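Local coordinates for protein beta-fructofuranosidase (Arthrobacter, PDB 3WPU) that is a beta-fructofuranosidase of the levansucrase/invertase family, probably built round a five-bladed beta-propeller as in its relatives, at residues E48-A53 with P396-F401; E368-F373 with L391-P396; F97-D102 with A114-F119; W73-W78 with Q432-T437. All coordinates share one frame; numbering follows the deposited sequence.

Interaction 1 (E48-A53 with P396-F401); sequences ENSMPA and PTNLNF
Asn49 and Thr397 meet where two loops without regular strands are laced together, and the lacing rests on an Asx turn in one loop and an Asx turn within a type I beta turn in the other. The hydrogen bonds do most of the work. With CG anti to the backbone N (chi1 -175°), Asn49 turns OD1 back over its own chain, where it accepts from Met51 N to form the first Asx turn. Thr397 N gives a second bond to the same oxygen at 3.1 Å, nearly straight. The two donors reach OD1 from opposite faces of the amide plane, so the carbonyl is gripped from both sides; ND2 is taken by Thr56 OG1. Beside this, Ser50 N donates to Thr397 O at 2.8 Å. Leu399 N in turn donates to Ser50 OG at 2.9 Å, and the same oxygen is also hydrogen-bonded to Ser40 OG.

A second Asx turn lies at the far end of the contact: Asn398 OD1 receives Asn400 N at 2.9 Å, inside the beta turn from Asn398 to Phe401. On the other branch of that amide, ND2 is bonded to Ala44 O, so this turn is also tied to an earlier part of the loop that carries residues 48-53.

Apolar contact is limited to one pair. Met51 is bent at chi2 and chi3, and the bends bring its sulfur against the leucine branch at a slant, with Met51 SD 3.6 Å from Leu399 CD1.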
# COMPACT_ATOMS: atom_id res chain seq x y z
N GLU A 48 0.55 -10.77 -25.37
CA GLU A 48 -0.79 -10.95 -24.85
C GLU A 48 -0.69 -11.42 -23.41
O GLU A 48 0.30 -12.02 -23.03
CB GLU A 48 -1.56 -11.95 -25.68
CG GLU A 48 -1.68 -11.47 -27.13
CD GLU A 48 -2.72 -12.20 -27.94
OE1 GLU A 48 -2.75 -11.96 -29.18
OE2 GLU A 48 -3.49 -13.01 -27.38
N ASN A 49 -1.70 -11.09 -22.62
CA ASN A 49 -1.81 -11.57 -21.23
C ASN A 49 -1.99 -13.08 -21.17
O ASN A 49 -2.80 -13.64 -21.92
CB ASN A 49 -3.02 -10.88 -20.61
CG ASN A 49 -3.18 -11.18 -19.14
OD1 ASN A 49 -2.22 -11.44 -18.43
ND2 ASN A 49 -4.41 -11.10 -18.68
N SER A 50 -1.24 -13.75 -20.29
CA SER A 50 -1.39 -15.19 -20.06
C SER A 50 -2.14 -15.52 -18.77
O SER A 50 -2.40 -16.70 -18.52
CB SER A 50 -0.03 -15.89 -20.03
OG SER A 50 0.73 -15.61 -18.85
N MET A 51 -2.44 -14.51 -17.96
CA MET A 51 -3.07 -14.73 -16.64
C MET A 51 -4.58 -14.63 -16.77
O MET A 51 -5.09 -14.02 -17.71
CB MET A 51 -2.54 -13.71 -15.61
CG MET A 51 -1.02 -13.75 -15.40
SD MET A 51 -0.34 -15.38 -15.06
CE MET A 51 -0.91 -15.68 -13.38
N PRO A 52 -5.31 -15.21 -15.81
CA PRO A 52 -6.76 -15.16 -15.93
C PRO A 52 -7.29 -13.74 -15.79
O PRO A 52 -6.77 -12.94 -15.00
CB PRO A 52 -7.24 -16.03 -14.75
CG PRO A 52 -6.10 -16.95 -14.48
CD PRO A 52 -4.89 -16.09 -14.71
N ALA A 53 -8.32 -13.41 -16.56
CA ALA A 53 -8.85 -12.05 -16.59
C ALA A 53 -9.37 -11.63 -15.22
O ALA A 53 -9.23 -10.46 -14.83
CB ALA A 53 -9.95 -11.92 -17.64
N PRO A 396 -1.31 -6.96 -16.52
CA PRO A 396 -1.37 -7.91 -17.62
C PRO A 396 0.05 -8.34 -17.94
O PRO A 396 0.94 -7.48 -18.04
CB PRO A 396 -1.98 -7.10 -18.77
CG PRO A 396 -2.16 -5.71 -18.30
CD PRO A 396 -1.97 -5.68 -16.81
N THR A 397 0.24 -9.65 -18.11
CA THR A 397 1.53 -10.30 -18.03
C THR A 397 1.50 -11.60 -18.82
O THR A 397 0.60 -12.42 -18.63
CB THR A 397 1.85 -10.67 -16.55
OG1 THR A 397 1.97 -9.49 -15.76
CG2 THR A 397 3.16 -11.47 -16.44
N ASN A 398 2.47 -11.78 -19.72
CA ASN A 398 2.69 -13.07 -20.33
C ASN A 398 3.84 -13.78 -19.65
O ASN A 398 5.00 -13.44 -19.88
CB ASN A 398 2.98 -12.94 -21.84
CG ASN A 398 2.79 -14.27 -22.57
OD1 ASN A 398 3.09 -15.32 -22.02
ND2 ASN A 398 2.27 -14.23 -23.81
N LEU A 399 3.52 -14.77 -18.81
CA LEU A 399 4.58 -15.48 -18.07
C LEU A 399 5.44 -16.36 -18.96
O LEU A 399 6.51 -16.79 -18.53
CB LEU A 399 4.00 -16.31 -16.91
CG LEU A 399 3.45 -15.53 -15.72
CD1 LEU A 399 3.00 -16.55 -14.68
CD2 LEU A 399 4.44 -14.55 -15.11
N ASN A 400 5.01 -16.57 -20.22
CA ASN A 400 5.80 -17.32 -21.19
C ASN A 400 6.96 -16.52 -21.77
O ASN A 400 7.78 -17.09 -22.49
CB ASN A 400 4.91 -17.84 -22.32
CG ASN A 400 3.72 -18.62 -21.79
OD1 ASN A 400 2.57 -18.19 -21.93
ND2 ASN A 400 4.00 -19.72 -21.15
N PHE A 401 7.05 -15.24 -21.45
CA PHE A 401 8.14 -14.38 -21.90
C PHE A 401 8.78 -13.65 -20.73
O PHE A 401 8.17 -13.50 -19.64
CB PHE A 401 7.63 -13.40 -22.96
CG PHE A 401 7.11 -14.09 -24.19
CD1 PHE A 401 7.99 -14.54 -25.16
CD2 PHE A 401 5.76 -14.33 -24.35
CE1 PHE A 401 7.53 -15.20 -26.28
CE2 PHE A 401 5.29 -14.99 -25.47
CZ PHE A 401 6.17 -15.43 -26.44

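Interaction 2 (E368-F373 with L391-P396); sequences EGVYGF and LALGNP
A classic beta bulge joins strand 369-375 to residues 391-394, with Ala392 and Leu393 both facing Val370. The carbonyl of Val370 is the pivot. Its oxygen accepts from Ala392 N at 2.9 Å and from Leu393 N at 3.0 Å, two donors that lie only moderately tilted from the carbonyl plane. Past the bulge the register settles again: Val370 N donates to Leu393 O at 2.9 Å, and Asn395 N closes the ladder on Glu368 O at 2.8 Å. Between these bonds sits Gly369, whose lack of a side chain lets Leu393 O come to 3.5 Å from its CA.

The side chains divide between the two faces of the sheet. On one, Val370 CB packs against Leu393 CB at 3.9 Å, and His423, from strand 423-425 of another sheet, touches both residues. On the other, Leu391 has CG anti to its own nitrogen (chi1 -176°), which brings CD1 over a face of the Tyr371 ring, 4.1 Å from the centroid and displaced toward the rim, a CH-pi contact. Tyr371 OH is hydrogen-bonded to Pro367 O.

At the end of the ladder, Asn395 ND2 passes 3.4 Å from Glu368 CB while bonding to the backbone oxygens of Ala420 and His417. The Glu368 carboxylate turns elsewhere, to His356 ND1 and Arg357 N. Strands 340-345, 348-355, 369-375 and 391-394 pair in that order in an antiparallel sheet, with short strand 383-384 also on 369-375, consistent with a beta-propeller blade.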
# COMPACT_ATOMS: atom_id res chain seq x y z
N GLU A 368 3.62 -8.57 -11.70
CA GLU A 368 3.61 -7.40 -10.81
C GLU A 368 2.22 -7.19 -10.25
O GLU A 368 1.25 -7.36 -10.98
CB GLU A 368 3.92 -6.14 -11.62
CG GLU A 368 5.27 -6.14 -12.31
CD GLU A 368 6.40 -5.58 -11.45
OE1 GLU A 368 6.24 -4.54 -10.82
OE2 GLU A 368 7.50 -6.16 -11.44
N GLY A 369 2.07 -6.85 -8.97
CA GLY A 369 0.77 -6.41 -8.49
C GLY A 369 0.40 -6.88 -7.10
O GLY A 369 1.27 -7.12 -6.27
N VAL A 370 -0.90 -7.00 -6.90
CA VAL A 370 -1.45 -7.27 -5.57
C VAL A 370 -1.57 -8.75 -5.30
O VAL A 370 -2.24 -9.48 -6.03
CB VAL A 370 -2.87 -6.66 -5.42
CG1 VAL A 370 -3.38 -6.89 -3.99
CG2 VAL A 370 -2.87 -5.18 -5.78
N TYR A 371 -1.02 -9.14 -4.15
CA TYR A 371 -1.15 -10.48 -3.63
C TYR A 371 -1.94 -10.35 -2.34
O TYR A 371 -1.88 -9.31 -1.68
CB TYR A 371 0.24 -11.11 -3.43
CG TYR A 371 0.86 -11.40 -4.79
CD1 TYR A 371 1.50 -10.40 -5.49
CD2 TYR A 371 0.71 -12.64 -5.39
CE1 TYR A 371 2.04 -10.63 -6.74
CE2 TYR A 371 1.23 -12.88 -6.65
CZ TYR A 371 1.86 -11.87 -7.33
OH TYR A 371 2.37 -12.16 -8.60
N GLY A 372 -2.72 -11.37 -2.04
CA GLY A 372 -3.51 -11.34 -0.81
C GLY A 372 -3.74 -12.67 -0.19
O GLY A 372 -3.52 -13.74 -0.79
N PHE A 373 -4.21 -12.60 1.06
CA PHE A 373 -4.23 -13.72 1.99
C PHE A 373 -5.41 -13.53 2.93
O PHE A 373 -5.67 -12.41 3.33
CB PHE A 373 -2.91 -13.78 2.78
CG PHE A 373 -1.68 -13.77 1.90
CD1 PHE A 373 -1.07 -14.95 1.51
CD2 PHE A 373 -1.19 -12.56 1.45
CE1 PHE A 373 0.04 -14.93 0.67
CE2 PHE A 373 -0.10 -12.53 0.61
CZ PHE A 373 0.51 -13.71 0.22
N LEU A 391 -2.41 -14.54 -5.79
CA LEU A 391 -2.64 -13.43 -6.70
C LEU A 391 -4.07 -12.90 -6.60
O LEU A 391 -5.01 -13.67 -6.78
CB LEU A 391 -2.38 -13.84 -8.13
CG LEU A 391 -2.50 -12.77 -9.22
CD1 LEU A 391 -1.57 -11.61 -8.93
CD2 LEU A 391 -2.21 -13.42 -10.55
N ALA A 392 -4.20 -11.59 -6.39
CA ALA A 392 -5.48 -10.90 -6.42
C ALA A 392 -5.60 -9.94 -7.63
O ALA A 392 -6.64 -9.89 -8.28
CB ALA A 392 -5.71 -10.15 -5.14
N LEU A 393 -4.55 -9.18 -7.92
CA LEU A 393 -4.66 -8.20 -9.00
C LEU A 393 -3.31 -7.98 -9.67
O LEU A 393 -2.52 -7.12 -9.25
CB LEU A 393 -5.22 -6.87 -8.48
CG LEU A 393 -5.63 -5.83 -9.53
CD1 LEU A 393 -6.92 -6.26 -10.18
CD2 LEU A 393 -5.81 -4.45 -8.91
N GLY A 394 -3.05 -8.75 -10.72
CA GLY A 394 -1.81 -8.69 -11.46
C GLY A 394 -1.87 -7.79 -12.67
O GLY A 394 -2.92 -7.67 -13.33
N ASN A 395 -0.78 -7.11 -12.94
CA ASN A 395 -0.71 -6.40 -14.21
C ASN A 395 -0.83 -7.42 -15.34
O ASN A 395 -0.49 -8.60 -15.18
CB ASN A 395 0.57 -5.62 -14.32
CG ASN A 395 0.62 -4.44 -13.37
OD1 ASN A 395 -0.40 -3.98 -12.85
ND2 ASN A 395 1.81 -3.92 -13.15
N PRO A 396 -1.31 -6.96 -16.52
CA PRO A 396 -1.37 -7.91 -17.62
C PRO A 396 0.05 -8.34 -17.94
O PRO A 396 0.94 -7.48 -18.04
CB PRO A 396 -1.98 -7.10 -18.77
CG PRO A 396 -2.16 -5.71 -18.30
CD PRO A 396 -1.97 -5.68 -16.81

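Interaction 3 (F97-D102 with A114-F119); sequences FSLVAD and AKIGYF
Phe97, Leu99 and Ile116 make the close-packed face of this contact. The two branches of Ile116 share the work: CG2 lies 3.9 Å from Phe97 CD1, and CG1 lies 3.9 Å from Leu99 CD2. On the reverse face Val100 packs against Gly117, where no side chain stands in the way, and Val100 CG2 comes to 4.0 Å from Gly117 N. Farther along, Ser98 OG rests at the edge of the Phe119 ring, 3.7 Å from CE2, while it hydrogen-bonds to Thr77 OG1 on the next strand.

The two strands are successive members of an antiparallel meander with strands 72-81 and 137-141, consistent with a propeller blade. Four backbone bonds join them, paired around Ser98 with Gly117 and around Val100 with Lys115; Gly117 N to Ser98 O is 2.8 Å.

Beyond Val100 the pair opens out toward solvent. Lys115 runs fully extended, and its ammonium stops 5.1 Å short of the exposed carboxylate, NZ to Asp102 OD1. A single water bridges them, accepting from Lys115 NZ at 2.8 Å and donating to Asp102 OD1 at 2.7 Å.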
# COMPACT_ATOMS: atom_id res chain seq x y z
N PHE A 97 -1.92 11.94 0.65
CA PHE A 97 -0.47 12.06 0.79
C PHE A 97 0.18 11.20 -0.26
O PHE A 97 -0.30 10.09 -0.54
CB PHE A 97 -0.04 11.58 2.18
CG PHE A 97 -0.44 12.50 3.28
CD1 PHE A 97 0.34 13.60 3.61
CD2 PHE A 97 -1.59 12.26 4.00
CE1 PHE A 97 -0.02 14.45 4.64
CE2 PHE A 97 -1.95 13.11 5.04
CZ PHE A 97 -1.17 14.20 5.35
N SER A 98 1.27 11.70 -0.84
CA SER A 98 1.99 10.98 -1.87
C SER A 98 3.50 11.12 -1.73
O SER A 98 4.00 12.17 -1.30
CB SER A 98 1.66 11.52 -3.27
OG SER A 98 0.28 11.48 -3.59
N LEU A 99 4.24 10.08 -2.15
CA LEU A 99 5.66 10.22 -2.38
C LEU A 99 5.82 11.02 -3.67
O LEU A 99 5.16 10.71 -4.67
CB LEU A 99 6.36 8.86 -2.55
CG LEU A 99 6.29 7.92 -1.34
CD1 LEU A 99 7.25 6.77 -1.51
CD2 LEU A 99 6.54 8.70 -0.07
N VAL A 100 6.60 12.08 -3.58
CA VAL A 100 6.87 12.94 -4.75
C VAL A 100 8.37 13.17 -4.91
O VAL A 100 9.12 13.12 -3.94
CB VAL A 100 6.10 14.28 -4.67
CG1 VAL A 100 4.58 14.06 -4.59
CG2 VAL A 100 6.56 15.14 -3.51
N ALA A 101 8.79 13.44 -6.14
CA ALA A 101 10.17 13.70 -6.46
C ALA A 101 10.14 14.77 -7.53
O ALA A 101 9.18 14.83 -8.30
CB ALA A 101 10.88 12.47 -6.98
N ASP A 102 11.17 15.61 -7.54
CA ASP A 102 11.22 16.69 -8.52
C ASP A 102 11.24 16.16 -9.94
O ASP A 102 11.93 15.17 -10.24
CB ASP A 102 12.39 17.60 -8.25
CG ASP A 102 12.26 18.30 -6.91
OD1 ASP A 102 13.23 18.23 -6.11
OD2 ASP A 102 11.19 18.89 -6.67
N ALA A 114 13.25 11.10 -2.45
CA ALA A 114 11.81 11.05 -2.23
C ALA A 114 11.41 11.88 -1.02
O ALA A 114 12.12 11.89 -0.01
CB ALA A 114 11.37 9.62 -1.99
N LYS A 115 10.27 12.54 -1.16
CA LYS A 115 9.66 13.31 -0.07
C LYS A 115 8.15 13.10 -0.06
O LYS A 115 7.57 12.65 -1.03
CB LYS A 115 9.98 14.79 -0.26
CG LYS A 115 11.47 15.08 -0.31
CD LYS A 115 11.70 16.55 -0.61
CE LYS A 115 13.17 16.80 -0.84
NZ LYS A 115 13.38 18.25 -1.04
N ILE A 116 7.52 13.35 1.08
CA ILE A 116 6.08 13.30 1.16
C ILE A 116 5.47 14.66 0.84
O ILE A 116 5.82 15.68 1.46
CB ILE A 116 5.58 12.79 2.53
CG1 ILE A 116 6.02 11.34 2.69
CG2 ILE A 116 4.07 12.97 2.63
CD1 ILE A 116 5.82 10.77 4.08
N GLY A 117 4.54 14.64 -0.11
CA GLY A 117 3.75 15.80 -0.47
C GLY A 117 2.28 15.51 -0.24
O GLY A 117 1.91 14.42 0.20
N TYR A 118 1.41 16.48 -0.51
CA TYR A 118 -0.02 16.25 -0.40
C TYR A 118 -0.81 16.91 -1.50
O TYR A 118 -0.34 17.86 -2.13
CB TYR A 118 -0.54 16.66 0.98
CG TYR A 118 -0.55 18.16 1.26
CD1 TYR A 118 -1.74 18.88 1.20
CD2 TYR A 118 0.61 18.84 1.60
CE1 TYR A 118 -1.78 20.23 1.45
CE2 TYR A 118 0.57 20.22 1.86
CZ TYR A 118 -0.64 20.89 1.80
OH TYR A 118 -0.75 22.24 2.05
N PHE A 119 -1.99 16.36 -1.77
CA PHE A 119 -2.91 16.91 -2.76
C PHE A 119 -4.26 17.06 -2.08
O PHE A 119 -4.55 16.38 -1.09
CB PHE A 119 -3.06 16.00 -3.97
CG PHE A 119 -1.82 15.83 -4.83
CD1 PHE A 119 -1.69 16.57 -6.00
CD2 PHE A 119 -0.85 14.90 -4.52
CE1 PHE A 119 -0.59 16.39 -6.83
CE2 PHE A 119 0.26 14.71 -5.35
CZ PHE A 119 0.38 15.48 -6.50
O HOH W 1 12.47 19.01 -3.60

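Interaction 4 (W73-W78 with Q432-T437); sequences WVWDTW and QSFIDT
Chi1 of 83° in Phe434 and 57° in Gln432 tucks CG over each residue's own backbone as the side chains rise toward strand 72-81; a further bend at chi2 brings the Gln432 amide up to that strand. The two strands belong to different sheets, and their meeting is consistent with the junction of the first and last blades of a five-bladed propeller. With no backbone bond between them, side chains bridge the gap.

Trp75 lays its CB almost exactly over the centre of the Phe434 ring, 3.4 Å from the centroid, a tight CH-pi contact. The indole beyond CB presents an edge to the same face, so the two aromatics form a T-shaped pair, planes 71° apart and the centroid of the five-membered ring 5.5 Å from that of Phe434. Alongside the phenyl ring, Asp76 points the same way, OD1 lying 3.8 Å from Phe434 CE2. That oxygen is hydrogen-bonded to Ser422 OG, while Asp76 OD2 and Trp75 NE1 both bond to one glycerol, probably from the crystallisation liquor, which may mark a pocket.

At the other end of the contact the chemistry is polar and buried. Thr77 O takes bonds from Arg339 NH2 and from Gln432 NE2, the latter at 2.8 Å and arriving well above the carbonyl plane, though within the plane of the glutamine amide. A water accepts from Thr77 N at 3.0 Å and lies 2.8 Å from Gln432 OE1, toward which it probably donates. Thr77 itself is braced along its strand, OG1 donating to Trp75 O at 2.7 Å.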
# COMPACT_ATOMS: atom_id res chain seq x y z
N TRP A 73 6.96 14.13 -9.97
CA TRP A 73 6.70 12.71 -10.14
C TRP A 73 5.98 12.27 -8.89
O TRP A 73 6.39 12.64 -7.81
CB TRP A 73 7.97 11.88 -10.24
CG TRP A 73 8.89 12.13 -11.42
CD1 TRP A 73 10.15 12.60 -11.36
CD2 TRP A 73 8.63 11.83 -12.79
NE1 TRP A 73 10.71 12.64 -12.64
CE2 TRP A 73 9.78 12.16 -13.52
CE3 TRP A 73 7.54 11.29 -13.48
CZ2 TRP A 73 9.86 11.99 -14.91
CZ3 TRP A 73 7.61 11.15 -14.85
CH2 TRP A 73 8.77 11.48 -15.54
N VAL A 74 4.93 11.49 -9.06
CA VAL A 74 4.12 11.01 -7.93
C VAL A 74 4.11 9.51 -7.96
O VAL A 74 3.90 8.93 -9.02
CB VAL A 74 2.66 11.50 -8.08
CG1 VAL A 74 1.82 10.98 -6.92
CG2 VAL A 74 2.58 13.01 -8.17
N TRP A 75 4.23 8.84 -6.81
CA TRP A 75 4.01 7.39 -6.80
C TRP A 75 3.20 6.98 -5.58
O TRP A 75 2.02 7.38 -5.52
CB TRP A 75 5.26 6.54 -7.09
CG TRP A 75 6.53 6.59 -6.19
CD1 TRP A 75 7.07 5.51 -5.53
CD2 TRP A 75 7.42 7.69 -5.92
NE1 TRP A 75 8.21 5.86 -4.88
CE2 TRP A 75 8.45 7.19 -5.08
CE3 TRP A 75 7.47 9.05 -6.30
CZ2 TRP A 75 9.48 8.00 -4.60
CZ3 TRP A 75 8.50 9.85 -5.83
CH2 TRP A 75 9.51 9.32 -5.00
N ASP A 76 3.76 6.22 -4.66
CA ASP A 76 2.93 5.67 -3.57
C ASP A 76 2.06 6.77 -2.93
O ASP A 76 2.57 7.81 -2.53
CB ASP A 76 3.73 5.08 -2.43
CG ASP A 76 4.75 4.05 -2.85
OD1 ASP A 76 4.97 3.79 -4.04
OD2 ASP A 76 5.36 3.50 -1.92
N THR A 77 0.76 6.51 -2.84
CA THR A 77 -0.20 7.48 -2.37
C THR A 77 -1.08 6.81 -1.31
O THR A 77 -1.39 5.61 -1.41
CB THR A 77 -1.01 8.03 -3.53
OG1 THR A 77 -0.09 8.72 -4.41
CG2 THR A 77 -2.13 8.94 -3.08
N TRP A 78 -1.48 7.60 -0.34
CA TRP A 78 -2.45 7.15 0.67
C TRP A 78 -3.45 8.21 1.09
O TRP A 78 -3.15 9.41 1.13
CB TRP A 78 -1.77 6.56 1.90
CG TRP A 78 -0.77 7.45 2.61
CD1 TRP A 78 -0.99 8.20 3.72
CD2 TRP A 78 0.61 7.60 2.28
NE1 TRP A 78 0.18 8.83 4.11
CE2 TRP A 78 1.17 8.49 3.22
CE3 TRP A 78 1.42 7.11 1.25
CZ2 TRP A 78 2.52 8.88 3.18
CZ3 TRP A 78 2.75 7.47 1.22
CH2 TRP A 78 3.28 8.39 2.16
N GLN A 432 -6.53 1.81 -5.90
CA GLN A 432 -5.76 2.90 -6.53
C GLN A 432 -4.31 2.47 -6.64
O GLN A 432 -3.84 1.66 -5.87
CB GLN A 432 -5.89 4.20 -5.74
CG GLN A 432 -5.47 4.15 -4.27
CD GLN A 432 -4.08 4.67 -3.98
OE1 GLN A 432 -3.24 4.83 -4.90
NE2 GLN A 432 -3.81 4.93 -2.72
N SER A 433 -3.60 2.98 -7.66
CA SER A 433 -2.22 2.57 -7.91
C SER A 433 -1.57 3.68 -8.75
O SER A 433 -2.29 4.51 -9.27
CB SER A 433 -2.20 1.26 -8.71
OG SER A 433 -2.86 1.36 -9.96
N PHE A 434 -0.24 3.67 -8.84
CA PHE A 434 0.45 4.63 -9.72
C PHE A 434 0.98 3.92 -10.92
O PHE A 434 1.33 2.74 -10.89
CB PHE A 434 1.57 5.38 -8.96
CG PHE A 434 2.88 4.63 -8.88
CD1 PHE A 434 3.83 4.71 -9.88
CD2 PHE A 434 3.16 3.80 -7.81
CE1 PHE A 434 5.03 4.01 -9.80
CE2 PHE A 434 4.35 3.09 -7.72
CZ PHE A 434 5.28 3.17 -8.73
N ILE A 435 1.16 4.69 -11.99
CA ILE A 435 1.70 4.17 -13.24
C ILE A 435 3.23 4.23 -13.28
O ILE A 435 3.83 5.29 -13.02
CB ILE A 435 1.18 5.01 -14.42
CG1 ILE A 435 -0.35 4.91 -14.52
CG2 ILE A 435 1.82 4.54 -15.72
CD1 ILE A 435 -0.98 5.84 -15.53
N ASP A 436 3.86 3.10 -13.59
CA ASP A 436 5.31 3.08 -13.64
C ASP A 436 5.69 3.21 -15.10
O ASP A 436 6.21 4.26 -15.50
CB ASP A 436 5.89 1.83 -12.99
CG ASP A 436 7.41 1.91 -12.85
OD1 ASP A 436 8.05 2.80 -13.43
OD2 ASP A 436 7.96 1.03 -12.17
N THR A 437 5.39 2.19 -15.90
CA THR A 437 5.65 2.25 -17.35
C THR A 437 4.47 1.68 -18.14
O THR A 437 3.88 0.70 -17.73
CB THR A 437 6.89 1.43 -17.70
OG1 THR A 437 8.00 1.97 -17.01
CG2 THR A 437 7.19 1.43 -19.25
O HOH W 2 -0.53 4.28 -4.31

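Interactions 3 and 4 both reach one sheet, in which strands 93-102 and 72-81 are neighbours, and Leu99 N lies 2.8 Å from Asp76 O where the two contacts touch. Both are buried, yet interaction 3 is a regular backbone ladder within one sheet, whereas interaction 4 spans two sheets through aromatic and amide side chains. Interaction 2 is likewise buried, a bulged ladder on the opposite side of the chain's centre from interaction 3. Interaction 1 lies farther out and is partly exposed, two loops held by side-chain and backbone polar bonds. It continues interaction 2 through the shared Pro396, and Met51 CE packs 3.9 Å from Leu391 CD2.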